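Local coordinates for putative hexose oxidase (Nonomuraea sp. ATCC 39727, PDB 5AWV), which probably oxidises a sugar group of teicoplanin-type glycopeptide antibiotics, using a covalently bound FAD cofactor, at residues P29-P37 / P58-Q69; V185-I196 / A508-H516. One frame throughout, in Å; residues are numbered along the deposited sequence.

Interaction 1: P29-P37 / P58-Q69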
# COMPACT_ATOMS: atom_id res chain seq x y z
N PRO A 29 22.64 -12.65 6.47
CA PRO A 29 21.88 -11.47 6.08
C PRO A 29 22.72 -10.22 6.01
O PRO A 29 23.71 -10.07 6.73
CB PRO A 29 20.80 -11.38 7.19
CG PRO A 29 21.38 -12.09 8.35
CD PRO A 29 22.19 -13.22 7.77
N ALA A 30 22.32 -9.28 5.21
CA ALA A 30 22.86 -7.93 5.35
C ALA A 30 22.37 -7.28 6.68
O ALA A 30 21.52 -7.82 7.37
CB ALA A 30 22.41 -7.13 4.16
N GLY A 31 22.98 -6.16 7.02
CA GLY A 31 22.70 -5.40 8.23
C GLY A 31 23.29 -5.99 9.50
O GLY A 31 23.89 -7.04 9.45
N PRO A 32 23.07 -5.38 10.65
CA PRO A 32 22.23 -4.18 10.81
C PRO A 32 23.06 -2.96 10.59
O PRO A 32 24.26 -3.06 10.72
CB PRO A 32 21.81 -4.28 12.27
CG PRO A 32 22.95 -5.03 12.93
CD PRO A 32 23.33 -6.06 11.93
N VAL A 33 22.49 -1.82 10.26
CA VAL A 33 23.23 -0.63 10.17
C VAL A 33 22.47 0.48 10.89
O VAL A 33 21.34 0.81 10.54
CB VAL A 33 23.47 -0.15 8.70
CG1 VAL A 33 24.50 0.95 8.66
CG2 VAL A 33 23.87 -1.31 7.78
N LYS A 34 23.13 1.17 11.81
CA LYS A 34 22.53 2.35 12.40
C LYS A 34 23.05 3.53 11.67
O LYS A 34 24.21 3.82 11.78
CB LYS A 34 22.89 2.51 13.88
CG LYS A 34 21.93 1.79 14.79
CD LYS A 34 22.57 0.70 15.64
CE LYS A 34 22.02 0.70 17.06
NZ LYS A 34 22.21 2.04 17.72
N VAL A 35 22.20 4.24 10.95
CA VAL A 35 22.55 5.36 10.13
C VAL A 35 22.16 6.64 10.91
O VAL A 35 20.99 7.02 11.01
CB VAL A 35 21.77 5.32 8.79
CG1 VAL A 35 22.12 6.51 7.92
CG2 VAL A 35 22.07 3.99 8.10
N THR A 36 23.21 7.32 11.43
CA THR A 36 23.05 8.50 12.16
C THR A 36 23.23 9.65 11.18
O THR A 36 23.74 9.46 10.07
CB THR A 36 24.13 8.49 13.28
OG1 THR A 36 25.41 8.25 12.71
CG2 THR A 36 23.89 7.35 14.24
N PRO A 37 22.93 10.89 11.60
CA PRO A 37 22.99 12.06 10.80
C PRO A 37 24.32 12.36 10.12
O PRO A 37 24.34 13.00 9.14
CB PRO A 37 22.65 13.17 11.79
CG PRO A 37 21.75 12.53 12.71
CD PRO A 37 22.48 11.25 12.96
N PRO A 58 15.04 11.99 12.53
CA PRO A 58 15.26 10.99 13.54
C PRO A 58 16.71 11.00 14.09
O PRO A 58 17.64 11.37 13.37
CB PRO A 58 14.98 9.66 12.79
CG PRO A 58 15.14 10.01 11.37
CD PRO A 58 14.76 11.41 11.20
N ASP A 59 16.87 10.49 15.30
CA ASP A 59 18.21 10.26 15.87
C ASP A 59 19.02 9.31 15.00
O ASP A 59 20.23 9.51 14.78
CB ASP A 59 18.12 9.70 17.29
CG ASP A 59 17.50 10.70 18.29
OD1 ASP A 59 17.39 11.93 18.02
OD2 ASP A 59 17.13 10.26 19.36
N TYR A 60 18.38 8.22 14.55
CA TYR A 60 19.05 7.36 13.60
C TYR A 60 18.01 6.65 12.79
O TYR A 60 16.84 6.61 13.22
CB TYR A 60 20.01 6.33 14.26
CG TYR A 60 19.48 5.45 15.35
CD1 TYR A 60 19.43 5.88 16.71
CD2 TYR A 60 19.09 4.12 15.07
CE1 TYR A 60 18.94 5.03 17.71
CE2 TYR A 60 18.60 3.33 16.04
CZ TYR A 60 18.52 3.77 17.37
OH TYR A 60 17.98 2.86 18.31
N ILE A 61 18.44 6.08 11.67
CA ILE A 61 17.62 5.13 10.92
C ILE A 61 18.31 3.74 10.95
O ILE A 61 19.47 3.60 10.61
CB ILE A 61 17.42 5.68 9.48
CG1 ILE A 61 16.76 7.04 9.58
CG2 ILE A 61 16.56 4.75 8.62
CD1 ILE A 61 16.73 7.89 8.35
N HIS A 62 17.59 2.72 11.38
CA HIS A 62 18.12 1.40 11.57
C HIS A 62 17.72 0.51 10.41
O HIS A 62 16.51 0.13 10.24
CB HIS A 62 17.56 0.90 12.90
CG HIS A 62 18.45 -0.01 13.66
ND1 HIS A 62 18.29 -0.23 15.02
CD2 HIS A 62 19.47 -0.81 13.26
CE1 HIS A 62 19.20 -1.10 15.41
NE2 HIS A 62 19.91 -1.48 14.37
N LEU A 63 18.71 0.18 9.59
CA LEU A 63 18.54 -0.80 8.52
C LEU A 63 18.68 -2.17 9.04
O LEU A 63 19.68 -2.48 9.72
CB LEU A 63 19.62 -0.59 7.44
CG LEU A 63 19.40 0.60 6.55
CD1 LEU A 63 20.65 0.95 5.74
CD2 LEU A 63 18.21 0.44 5.59
N VAL A 64 17.69 -3.02 8.76
CA VAL A 64 17.65 -4.32 9.29
C VAL A 64 17.48 -5.38 8.17
O VAL A 64 16.67 -5.21 7.29
CB VAL A 64 16.52 -4.45 10.33
CG1 VAL A 64 16.79 -3.60 11.54
CG2 VAL A 64 15.14 -4.10 9.73
N GLY A 65 18.25 -6.45 8.23
CA GLY A 65 18.28 -7.52 7.23
C GLY A 65 17.79 -8.85 7.68
O GLY A 65 17.83 -9.82 6.91
N SER A 66 17.22 -8.92 8.91
CA SER A 66 16.62 -10.14 9.40
C SER A 66 15.64 -9.92 10.52
O SER A 66 15.67 -8.91 11.11
CB SER A 66 17.71 -11.11 9.95
OG SER A 66 18.19 -10.65 11.23
N THR A 67 14.83 -10.94 10.80
CA THR A 67 13.81 -10.87 11.90
C THR A 67 14.53 -10.62 13.22
O THR A 67 14.10 -9.75 14.02
CB THR A 67 12.99 -12.14 11.92
OG1 THR A 67 12.30 -12.22 10.69
CG2 THR A 67 12.00 -12.16 13.07
N GLN A 68 15.66 -11.30 13.45
CA GLN A 68 16.42 -11.07 14.71
C GLN A 68 16.90 -9.65 14.83
O GLN A 68 16.89 -9.05 15.88
CB GLN A 68 17.61 -12.05 14.87
CG GLN A 68 18.41 -11.84 16.19
CD GLN A 68 17.52 -12.10 17.42
OE1 GLN A 68 17.42 -11.26 18.35
NE2 GLN A 68 16.78 -13.21 17.38
N GLN A 69 17.45 -9.11 13.77
CA GLN A 69 17.81 -7.75 13.79
C GLN A 69 16.66 -6.79 14.06
O GLN A 69 16.85 -5.75 14.74
CB GLN A 69 18.43 -7.35 12.46
CG GLN A 69 19.86 -7.84 12.26
CD GLN A 69 20.35 -7.55 10.83
OE1 GLN A 69 20.18 -6.46 10.34
NE2 GLN A 69 20.90 -8.52 10.19
O HOH W 1 19.67 -9.65 4.62
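V33-V35 runs antiparallel to I61-L63 as a two-stranded ladder: V33/L63 and V35/I61 are hydrogen-bonded pairs, each with two N-H...O=C bonds, and K34/H62 between them is a non-hydrogen-bonded pair. On the face that carries K34 and H62, the lysine chain lies alongside both aromatic rings of the other strand. Its CG sits over the centre of the H62 ring, 3.8 Å from the centroid, in a CH-pi contact. Bends at chi2, chi3 and chi4 then carry NZ over one face of Y60, 4.3 Å from that ring's centroid, a cation-pi contact; the same ammonium is in a salt bridge with E76. On the other face the pairs are aliphatic, with V33 CB 4.1 Å from L63 CB and V35 CG2 4.1 Å from L63 CD1.

Beyond the ladder Q69 takes over. Its extended chain crosses P32, which follows a cis peptide bond, at about a right angle. NE2 donates to A30 O (3.0 Å, 167° at the hydrogen), with the oxygen in the amide plane, while OE1 accepts from G65 N at 2.9 Å, the donor standing above the carbonyl plane. Gripped at both ends, the amide has its rotation fixed. A water bridges A30 N and G65 O, and S66 OG N-caps helix 67-80 by accepting from Q69 N.

Strand 33-35 is an outermost strand of the mixed four-stranded sheet of the FAD-binding region, where 60-63 separates it from 104-107. Helix 67-80 packs against Y60 and H62 through E76 and A73, helix 42-46 against V35 and I61, and W142 of a second subunit touches A30.

Interaction 2: V185-I196 / A508-H516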
# COMPACT_ATOMS: atom_id res chain seq x y z
N VAL A 185 7.13 -8.96 15.08
CA VAL A 185 7.91 -8.68 16.25
C VAL A 185 7.06 -7.74 17.14
O VAL A 185 6.72 -6.63 16.74
CB VAL A 185 9.26 -8.09 15.92
CG1 VAL A 185 9.99 -7.59 17.14
CG2 VAL A 185 10.11 -9.09 15.15
N VAL A 186 6.66 -8.25 18.29
CA VAL A 186 5.86 -7.53 19.26
C VAL A 186 6.63 -7.29 20.56
O VAL A 186 7.62 -7.97 20.81
CB VAL A 186 4.57 -8.33 19.61
CG1 VAL A 186 3.71 -8.51 18.35
CG2 VAL A 186 4.88 -9.71 20.25
N VAL A 187 6.12 -6.39 21.40
CA VAL A 187 6.77 -6.01 22.65
C VAL A 187 5.83 -6.35 23.78
O VAL A 187 4.70 -5.83 23.81
CB VAL A 187 7.04 -4.53 22.70
CG1 VAL A 187 7.54 -4.11 24.05
CG2 VAL A 187 8.08 -4.13 21.65
N ASN A 188 6.29 -7.17 24.74
CA ASN A 188 5.38 -7.58 25.86
C ASN A 188 5.33 -6.55 26.98
O ASN A 188 5.99 -5.52 26.92
CB ASN A 188 5.73 -9.01 26.40
CG ASN A 188 7.09 -9.08 27.05
OD1 ASN A 188 7.73 -8.11 27.36
ND2 ASN A 188 7.55 -10.25 27.19
N LYS A 189 4.55 -6.80 28.03
CA LYS A 189 4.45 -5.81 29.12
C LYS A 189 5.77 -5.57 29.81
O LYS A 189 6.04 -4.44 30.19
CB LYS A 189 3.36 -6.15 30.16
CG LYS A 189 2.90 -4.84 30.82
CD LYS A 189 2.18 -4.94 32.19
CE LYS A 189 0.77 -4.32 32.19
NZ LYS A 189 -0.17 -5.24 31.48
N GLN A 190 6.66 -6.57 29.87
CA GLN A 190 8.00 -6.33 30.47
C GLN A 190 8.96 -5.62 29.54
O GLN A 190 10.08 -5.34 29.93
CB GLN A 190 8.66 -7.63 30.96
CG GLN A 190 7.87 -8.36 32.05
CD GLN A 190 6.60 -9.00 31.50
OE1 GLN A 190 6.53 -9.36 30.32
NE2 GLN A 190 5.57 -9.09 32.33
N GLY A 191 8.57 -5.34 28.30
CA GLY A 191 9.43 -4.52 27.42
C GLY A 191 10.36 -5.33 26.55
O GLY A 191 11.25 -4.75 25.96
N LYS A 192 10.13 -6.63 26.45
CA LYS A 192 10.93 -7.52 25.64
C LYS A 192 10.27 -7.72 24.26
O LYS A 192 9.08 -8.02 24.16
CB LYS A 192 10.94 -8.98 26.18
CG LYS A 192 11.46 -9.20 27.58
CD LYS A 192 12.80 -8.49 27.80
CE LYS A 192 13.53 -9.12 28.99
NZ LYS A 192 12.77 -8.91 30.27
N ALA A 193 11.11 -7.78 23.24
CA ALA A 193 10.67 -8.11 21.90
C ALA A 193 10.56 -9.59 21.71
O ALA A 193 11.46 -10.31 22.10
CB ALA A 193 11.65 -7.44 20.94
N ARG A 194 9.45 -10.07 21.16
CA ARG A 194 9.21 -11.43 20.86
C ARG A 194 8.76 -11.58 19.39
O ARG A 194 8.09 -10.67 18.88
CB ARG A 194 8.06 -11.97 21.75
CG ARG A 194 8.55 -12.72 22.98
CD ARG A 194 8.65 -11.84 24.20
NE ARG A 194 9.23 -12.57 25.35
CZ ARG A 194 10.52 -12.86 25.51
NH1 ARG A 194 11.46 -12.54 24.61
NH2 ARG A 194 10.88 -13.51 26.60
N VAL A 195 8.93 -12.77 18.82
CA VAL A 195 8.53 -13.05 17.48
C VAL A 195 7.39 -14.03 17.53
O VAL A 195 7.46 -15.05 18.21
CB VAL A 195 9.69 -13.68 16.71
CG1 VAL A 195 9.27 -14.06 15.28
CG2 VAL A 195 10.86 -12.73 16.73
N ILE A 196 6.33 -13.74 16.76
CA ILE A 196 5.18 -14.57 16.67
C ILE A 196 4.85 -14.87 15.21
O ILE A 196 4.74 -13.94 14.41
CB ILE A 196 3.97 -13.89 17.36
CG1 ILE A 196 4.26 -13.72 18.84
CG2 ILE A 196 2.71 -14.69 17.10
CD1 ILE A 196 3.12 -13.23 19.66
N ALA A 508 -3.62 -6.97 23.89
CA ALA A 508 -2.94 -8.25 24.10
C ALA A 508 -1.49 -8.29 23.57
O ALA A 508 -0.62 -8.89 24.22
CB ALA A 508 -3.75 -9.41 23.53
N TYR A 509 -1.21 -7.65 22.44
CA TYR A 509 0.09 -7.73 21.83
C TYR A 509 0.92 -6.51 21.89
O TYR A 509 2.14 -6.63 21.77
CB TYR A 509 -0.01 -8.22 20.41
CG TYR A 509 -0.59 -9.62 20.27
CD1 TYR A 509 -1.96 -9.84 20.14
CD2 TYR A 509 0.25 -10.71 20.25
CE1 TYR A 509 -2.44 -11.11 20.02
CE2 TYR A 509 -0.22 -11.99 20.10
CZ TYR A 509 -1.53 -12.21 19.99
OH TYR A 509 -2.00 -13.47 19.82
N ASP A 510 0.38 -5.34 22.14
CA ASP A 510 1.21 -4.13 22.36
C ASP A 510 0.71 -3.38 23.63
O ASP A 510 0.30 -2.18 23.59
CB ASP A 510 1.22 -3.15 21.13
CG ASP A 510 2.10 -1.96 21.32
OD1 ASP A 510 3.06 -2.00 22.13
OD2 ASP A 510 1.92 -0.90 20.67
N PRO A 511 0.75 -4.08 24.79
CA PRO A 511 0.21 -3.47 26.03
C PRO A 511 0.89 -2.19 26.43
O PRO A 511 0.26 -1.37 27.03
CB PRO A 511 0.36 -4.59 27.08
CG PRO A 511 1.55 -5.38 26.57
CD PRO A 511 1.30 -5.43 25.07
N ARG A 512 2.10 -1.94 26.00
CA ARG A 512 2.74 -0.68 26.33
C ARG A 512 2.48 0.44 25.34
O ARG A 512 2.95 1.58 25.57
CB ARG A 512 4.25 -0.81 26.50
CG ARG A 512 4.64 -1.80 27.58
CD ARG A 512 6.01 -2.40 27.32
NE ARG A 512 6.99 -1.39 27.56
CZ ARG A 512 7.71 -1.22 28.67
NH1 ARG A 512 7.60 -2.03 29.71
NH2 ARG A 512 8.56 -0.23 28.71
N ASN A 513 1.74 0.18 24.27
CA ASN A 513 1.51 1.19 23.28
C ASN A 513 2.82 1.76 22.73
O ASN A 513 3.03 2.96 22.58
CB ASN A 513 0.57 2.29 23.82
CG ASN A 513 -0.03 3.15 22.71
OD1 ASN A 513 -0.22 4.36 22.85
ND2 ASN A 513 -0.23 2.55 21.61
N HIS A 514 3.75 0.87 22.44
CA HIS A 514 5.02 1.32 21.87
C HIS A 514 4.88 1.60 20.37
O HIS A 514 5.67 2.35 19.85
CB HIS A 514 6.08 0.28 22.10
CG HIS A 514 7.45 0.73 21.78
ND1 HIS A 514 8.09 1.74 22.48
CD2 HIS A 514 8.32 0.32 20.82
CE1 HIS A 514 9.28 1.94 21.95
NE2 HIS A 514 9.45 1.09 20.95
N PHE A 515 3.90 0.98 19.72
CA PHE A 515 3.63 1.25 18.28
C PHE A 515 2.43 2.17 18.17
O PHE A 515 1.33 1.76 18.47
CB PHE A 515 3.45 -0.06 17.56
CG PHE A 515 4.67 -0.88 17.63
CD1 PHE A 515 5.73 -0.62 16.77
CD2 PHE A 515 4.84 -1.85 18.64
CE1 PHE A 515 6.91 -1.32 16.87
CE2 PHE A 515 6.05 -2.57 18.71
CZ PHE A 515 7.07 -2.30 17.80
N HIS A 516 2.67 3.43 17.83
CA HIS A 516 1.64 4.41 17.78
C HIS A 516 1.92 5.57 16.79
O HIS A 516 3.03 5.81 16.43
CB HIS A 516 1.30 4.95 19.23
CG HIS A 516 2.36 5.81 19.82
ND1 HIS A 516 2.37 7.17 19.69
CD2 HIS A 516 3.48 5.49 20.52
CE1 HIS A 516 3.46 7.67 20.27
NE2 HIS A 516 4.16 6.65 20.77
O HOH W 2 3.86 -3.29 24.35
O HOH W 3 3.76 -4.99 20.24
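V186, in the first arm of a beta-hairpin, sets its CB 3.7 Å from Y509 O at the end of helix 499-509; the hairpin's strands 179-187 and 193-199 meet here the berberine-like C-terminal region. At V187, CG1, anti to the backbone N (chi1 173°), faces R512 CD, while CG2 packs 3.9 Å from F515 CE2. Two waters bridge the segments: one links V187 N to Y509 O, the other joins V187 O, D510 OD1 and R512 N. D510 to N513 makes a type I turn, its D510 carboxylate accepting from H514 N and F515 N and in a salt bridge with K506.

N188 to G191 forms a second type I turn, with N188 OD1 accepting from K192 N. At K189 the backbone N lies 3.6 Å from P511 CG. R512, bent at chi3, reaches across to donate from NH1 to K189 O at 2.9 Å, that oxygen lying 3° out of the guanidinium plane, and G191 CA sits over one face of the same group. Down the returning strand, the Y509 hydroxyl is hydrogen-bonded to D208 and H206, and I196 CD1 meets the tyrosine ring at its edge, 3.6 Å from Y509 CE2.

Interaction 1 closes before interaction 2 opens along the chain, and their centres lie about 19 Å apart on the same side of the chain's centre. They belong to different sheets: 29-37/58-69 to the mixed four-stranded one, 185-196 to the antiparallel five-stranded one. Helix 67-80 joins them, starting within interaction 1 and touching V187, R512 and H514 of interaction 2 through V74 and V78. The two also meet directly, T67 CG2 packing 3.9 Å from V195 CG2. Interaction 1 thus ties the N-terminal strand to the FAD-binding region, whereas interaction 2 joins the C-terminal berberine-like segment to the hairpin of 179-187 and 193-199, and the F515 side chain there is about 7 Å from the FAD.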